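Local structure of glycosaminoglycan xylosylkinase (Hydra vulgaris, 5XOM) at residues Y157-L160 with A161-V164; K170-A173 with T174-I177. The protein probably transfers phosphate from ATP to the xylose of the glycosaminoglycan–protein linkage region, as a member of the Fam20 family of secretory-pathway kinases. One frame throughout, in Å; residues are numbered along the deposited sequence.

Contact 1: residues Y157-L160 with A161-V164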
ATOM      1  N   TYR A 157     -25.482   3.751  -8.904  1.00 17.84           N
ATOM      2  CA  TYR A 157     -26.898   3.876  -9.233  1.00 20.94           C
ATOM      3  C   TYR A 157     -27.673   4.166  -7.955  1.00 23.13           C
ATOM      4  O   TYR A 157     -27.705   3.334  -7.044  1.00 24.62           O
ATOM      5  CB  TYR A 157     -27.426   2.606  -9.897  1.00 22.12           C
ATOM      6  CG  TYR A 157     -26.759   2.265 -11.215  1.00 25.25           C
ATOM      7  CD1 TYR A 157     -27.099   2.939 -12.382  1.00 24.57           C
ATOM      8  CD2 TYR A 157     -25.812   1.249 -11.295  1.00 23.96           C
ATOM      9  CE1 TYR A 157     -26.502   2.627 -13.593  1.00 20.85           C
ATOM     10  CE2 TYR A 157     -25.211   0.925 -12.505  1.00 26.03           C
ATOM     11  CZ  TYR A 157     -25.560   1.618 -13.647  1.00 24.59           C
ATOM     12  OH  TYR A 157     -24.969   1.299 -14.847  1.00 27.12           O
ATOM     13  N   ILE A 158     -28.275   5.349  -7.882  1.00 25.61           N
ATOM     14  CA  ILE A 158     -28.964   5.830  -6.688  1.00 21.38           C
ATOM     15  C   ILE A 158     -30.462   5.655  -6.874  1.00 24.04           C
ATOM     16  O   ILE A 158     -31.034   6.167  -7.843  1.00 22.29           O
ATOM     17  CB  ILE A 158     -28.641   7.308  -6.412  1.00 23.38           C
ATOM     18  CG1 ILE A 158     -27.129   7.531  -6.272  1.00 24.52           C
ATOM     19  CG2 ILE A 158     -29.378   7.766  -5.168  1.00 26.63           C
ATOM     20  CD1 ILE A 158     -26.537   6.977  -4.994  1.00 24.05           C
ATOM     21  N   ASN A 159     -31.109   4.952  -5.945  1.00 24.98           N
ATOM     22  CA  ASN A 159     -32.572   4.926  -5.906  1.00 28.78           C
ATOM     23  C   ASN A 159     -33.038   6.203  -5.215  1.00 28.74           C
ATOM     24  O   ASN A 159     -32.998   6.305  -3.987  1.00 25.87           O
ATOM     25  CB  ASN A 159     -33.080   3.692  -5.170  1.00 25.62           C
ATOM     26  CG  ASN A 159     -34.602   3.620  -5.135  1.00 29.38           C
ATOM     27  OD1 ASN A 159     -35.290   4.625  -4.950  1.00 34.66           O
ATOM     28  ND2 ASN A 159     -35.131   2.423  -5.303  1.00 28.06           N
ATOM     29  N   LEU A 160     -33.500   7.181  -5.997  1.00 23.16           N
ATOM     30  CA  LEU A 160     -33.864   8.467  -5.411  1.00 27.30           C
ATOM     31  C   LEU A 160     -35.017   8.325  -4.426  1.00 31.45           C
ATOM     32  O   LEU A 160     -35.032   8.985  -3.382  1.00 29.01           O
ATOM     33  CB  LEU A 160     -34.230   9.473  -6.503  1.00 31.73           C
ATOM     34  CG  LEU A 160     -33.136   9.928  -7.467  1.00 33.04           C
ATOM     35  CD1 LEU A 160     -33.750  10.805  -8.546  1.00 29.10           C
ATOM     36  CD2 LEU A 160     -32.028  10.669  -6.714  1.00 26.57           C
ATOM     37  N   ALA A 161     -35.982   7.451  -4.730  1.00 27.78           N
ATOM     38  CA  ALA A 161     -37.151   7.314  -3.867  1.00 27.88           C
ATOM     39  C   ALA A 161     -36.788   6.693  -2.524  1.00 30.59           C
ATOM     40  O   ALA A 161     -37.241   7.166  -1.477  1.00 32.52           O
ATOM     41  CB  ALA A 161     -38.229   6.485  -4.569  1.00 28.03           C
ATOM     42  N   ALA A 162     -35.960   5.647  -2.524  1.00 27.42           N
ATOM     43  CA  ALA A 162     -35.641   4.943  -1.288  1.00 33.52           C
ATOM     44  C   ALA A 162     -34.470   5.547  -0.519  1.00 30.81           C
ATOM     45  O   ALA A 162     -34.464   5.494   0.715  1.00 36.01           O
ATOM     46  CB  ALA A 162     -35.333   3.470  -1.584  1.00 31.16           C
ATOM     47  N   GLU A 163     -33.487   6.134  -1.202  1.00 29.81           N
ATOM     48  CA  GLU A 163     -32.255   6.559  -0.546  1.00 29.52           C
ATOM     49  C   GLU A 163     -32.132   8.058  -0.329  1.00 33.11           C
ATOM     50  O   GLU A 163     -31.505   8.468   0.648  1.00 34.64           O
ATOM     51  CB  GLU A 163     -31.034   6.106  -1.354  1.00 30.15           C
ATOM     52  CG  GLU A 163     -30.930   4.619  -1.603  1.00 31.38           C
ATOM     53  CD  GLU A 163     -29.655   4.264  -2.352  1.00 33.27           C
ATOM     54  OE1 GLU A 163     -28.586   4.190  -1.709  1.00 34.70           O
ATOM     55  OE2 GLU A 163     -29.714   4.075  -3.586  1.00 31.07           O
ATOM     56  N   VAL A 164     -32.683   8.887  -1.207  1.00 30.28           N
ATOM     57  CA  VAL A 164     -32.478  10.330  -1.136  1.00 30.06           C
ATOM     58  C   VAL A 164     -33.676  11.047  -0.525  1.00 34.50           C
ATOM     59  O   VAL A 164     -33.526  11.810   0.431  1.00 30.79           O
ATOM     60  CB  VAL A 164     -32.137  10.891  -2.535  1.00 26.77           C
ATOM     61  CG1 VAL A 164     -32.107  12.409  -2.501  1.00 24.79           C
ATOM     62  CG2 VAL A 164     -30.799  10.346  -2.996  1.00 28.45           C
TER
HETATM   63  O   HOH W   1     -27.223   3.200  -4.392  1.00 22.13           O

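Contact 2: residues K170-A173 with T174-I177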
ATOM      1  N   LYS A 170     -35.004  20.159   2.935  1.00 47.40           N
ATOM      2  CA  LYS A 170     -35.993  20.880   2.146  1.00 41.37           C
ATOM      3  C   LYS A 170     -35.393  21.588   0.945  1.00 38.78           C
ATOM      4  O   LYS A 170     -36.021  21.647  -0.117  1.00 40.18           O
ATOM      5  CB  LYS A 170     -36.713  21.946   2.956  1.00 52.78           C
ATOM      6  CG  LYS A 170     -38.169  21.926   2.707  1.00 70.99           C
ATOM      7  CD  LYS A 170     -38.582  23.346   2.902  1.00 77.13           C
ATOM      8  CE  LYS A 170     -40.063  23.470   2.740  1.00 75.60           C
ATOM      9  NZ  LYS A 170     -40.335  24.888   2.919  1.00 73.87           N
ATOM     10  N   LYS A 171     -34.188  22.135   1.091  1.00 42.58           N
ATOM     11  CA  LYS A 171     -33.577  22.869  -0.007  1.00 46.17           C
ATOM     12  C   LYS A 171     -33.491  22.011  -1.258  1.00 42.13           C
ATOM     13  O   LYS A 171     -33.696  22.502  -2.375  1.00 38.51           O
ATOM     14  CB  LYS A 171     -32.188  23.361   0.390  1.00 54.59           C
ATOM     15  CG  LYS A 171     -31.885  24.795   0.011  1.00 58.68           C
ATOM     16  CD  LYS A 171     -30.438  25.120   0.347  1.00 62.82           C
ATOM     17  CE  LYS A 171     -30.073  24.684   1.758  1.00 67.31           C
ATOM     18  NZ  LYS A 171     -28.648  24.996   2.065  1.00 68.09           N
ATOM     19  N   LEU A 172     -33.205  20.724  -1.090  1.00 36.87           N
ATOM     20  CA  LEU A 172     -33.114  19.803  -2.210  1.00 38.73           C
ATOM     21  C   LEU A 172     -34.472  19.205  -2.563  1.00 32.85           C
ATOM     22  O   LEU A 172     -34.837  19.153  -3.744  1.00 30.07           O
ATOM     23  CB  LEU A 172     -32.108  18.692  -1.886  1.00 34.32           C
ATOM     24  CG  LEU A 172     -32.102  17.451  -2.778  1.00 31.54           C
ATOM     25  CD1 LEU A 172     -31.624  17.804  -4.175  1.00 23.17           C
ATOM     26  CD2 LEU A 172     -31.218  16.363  -2.183  1.00 27.78           C
ATOM     27  N   ALA A 173     -35.236  18.782  -1.551  1.00 31.23           N
ATOM     28  CA  ALA A 173     -36.505  18.098  -1.791  1.00 36.70           C
ATOM     29  C   ALA A 173     -37.464  18.941  -2.628  1.00 35.56           C
ATOM     30  O   ALA A 173     -38.187  18.407  -3.478  1.00 36.97           O
ATOM     31  CB  ALA A 173     -37.152  17.712  -0.462  1.00 33.24           C
ATOM     32  N   THR A 174     -37.499  20.257  -2.401  1.00 33.70           N
ATOM     33  CA  THR A 174     -38.453  21.091  -3.129  1.00 36.43           C
ATOM     34  C   THR A 174     -38.103  21.270  -4.599  1.00 38.97           C
ATOM     35  O   THR A 174     -38.870  21.929  -5.309  1.00 42.99           O
ATOM     36  CB  THR A 174     -38.578  22.475  -2.484  1.00 43.78           C
ATOM     37  OG1 THR A 174     -37.326  23.175  -2.587  1.00 46.74           O
ATOM     38  CG2 THR A 174     -38.960  22.349  -1.022  1.00 48.85           C
ATOM     39  N   THR A 175     -36.991  20.716  -5.084  1.00 36.94           N
ATOM     40  CA  THR A 175     -36.667  20.788  -6.505  1.00 36.95           C
ATOM     41  C   THR A 175     -36.855  19.446  -7.197  1.00 32.84           C
ATOM     42  O   THR A 175     -36.435  19.284  -8.349  1.00 30.46           O
ATOM     43  CB  THR A 175     -35.235  21.301  -6.722  1.00 32.76           C
ATOM     44  OG1 THR A 175     -34.289  20.314  -6.294  1.00 28.89           O
ATOM     45  CG2 THR A 175     -34.998  22.580  -5.943  1.00 31.41           C
ATOM     46  N   PHE A 176     -37.475  18.478  -6.526  1.00 31.94           N
ATOM     47  CA  PHE A 176     -37.827  17.227  -7.177  1.00 34.90           C
ATOM     48  C   PHE A 176     -39.094  17.403  -8.000  1.00 35.43           C
ATOM     49  O   PHE A 176     -40.068  18.010  -7.543  1.00 40.09           O
ATOM     50  CB  PHE A 176     -38.007  16.113  -6.153  1.00 33.62           C
ATOM     51  CG  PHE A 176     -36.726  15.433  -5.785  1.00 28.58           C
ATOM     52  CD1 PHE A 176     -35.869  15.996  -4.858  1.00 33.21           C
ATOM     53  CD2 PHE A 176     -36.359  14.250  -6.397  1.00 36.15           C
ATOM     54  CE1 PHE A 176     -34.683  15.375  -4.530  1.00 37.21           C
ATOM     55  CE2 PHE A 176     -35.176  13.626  -6.073  1.00 32.96           C
ATOM     56  CZ  PHE A 176     -34.339  14.185  -5.140  1.00 31.05           C
ATOM     57  N   ILE A 177     -39.073  16.882  -9.226  1.00 34.41           N
ATOM     58  CA  ILE A 177     -40.207  16.944 -10.140  1.00 35.19           C
ATOM     59  C   ILE A 177     -40.248  15.648 -10.936  1.00 35.03           C
ATOM     60  O   ILE A 177     -39.332  14.827 -10.875  1.00 34.13           O
ATOM     61  CB  ILE A 177     -40.125  18.139 -11.114  1.00 37.01           C
ATOM     62  CG1 ILE A 177     -38.892  17.998 -12.013  1.00 34.31           C
ATOM     63  CG2 ILE A 177     -40.120  19.472 -10.376  1.00 36.77           C
ATOM     64  CD1 ILE A 177     -38.796  19.066 -13.082  1.00 36.40           C
TER

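Contact 1: residues Y157-L160 with A161-V164
N159 and E163 are joined by two hydrogen bonds, one in each direction, where strand 153-159 gives way to a short, weakly bonded helix. As N-cap, N159 turns its amide oxygen back over the new helix: OD1 accepts from A162 N at 2.7 Å, the donor standing well above the carbonyl plane. With CG anti to the backbone N (chi1 -179°), the amide lies on the carbonyl side, within range of the N-H of A162. The backbone adds E163 N to N159 O at 2.8 Å and the longer V164 N to L160 O at 3.2 Å. E163 OE2 in turn accepts from N159 N at 2.9 Å on the anti side of the carboxylate.

A water donates both to E163 OE2 and to Y157 O, while OE1 forms a salt bridge with R156.

Apolar contact lies with V164: its CG2 meets CG2 of I158 at 3.7 Å, the two side chains crossing at about a right angle, and CD2 of L160 at 3.9 Å, alongside.

With N, O and OD1 of N159 all engaged, the strand's end is pinned to the helix start; the carboxylate, shared between N159 N, the water and R156, would probably sit well beside the first-turn N-H groups.

Contact 2: residues K170-A173 with T174-I177
F176 presents its ring edge to the end of helix 170-173: the carbonyl oxygens of L172 and A173 lie near the ring plane, with L172 O 3.5 Å from CD1. At the neighbouring corner CE1 meets CG of L172 at 3.7 Å, the two side chains crossing at a slant. Outside the segments, the ring of F186 meets it with the planes at about 35°.

Polar bonds close the helix. K170 O accepts twice from T174, from N at 3.1 Å and from OG1 at 3.2 Å, the donors arriving from opposite faces of the carbonyl plane. CG2 of T174 meanwhile rests on CG of K170 at 3.8 Å. L172 O is likewise doubly held by T175: N comes from above the carbonyl plane, whereas OG1 sits in that plane on a lone pair at 2.9 Å. The hydroxyl gets there because it occupies the position between backbone N and carbonyl carbon (chi1 70°). Without the hydroxyl, as with an alanine here, L172 O would probably keep the backbone N-H bond but lose its in-plane partner, and the weak bond to G188 N would go too. F176 N to A173 O, at 3.1 Å, completes a type I turn.

Two threonine hydroxyls thus reach carbonyls of the short helix, those of K170 and L172, adding to the backbone bonds that tie the turn together where helix gives way to strand 176-178.

In the fold
The two contacts stand at opposite kinds of junction: contact 1 carries the chain from strand 153-159, an edge of the five-stranded antiparallel sheet, into a helix, while contact 2 carries it from helix 170-173 into strand 176-178, an edge of a second sheet. Both are partly buried and lie toward the periphery, their centres about 14 Å apart. Polar chemistry differs with place: an amide and a carboxylate serve a helix start, hydroxyls the turn that leaves a helix. What joins them is apolar, since F176 touches V164 (CZ to CG1, 3.9 Å) and L160, and V164 also reaches L172. The five-stranded sheet is consistent with the N-terminal lobe of a kinase-like fold.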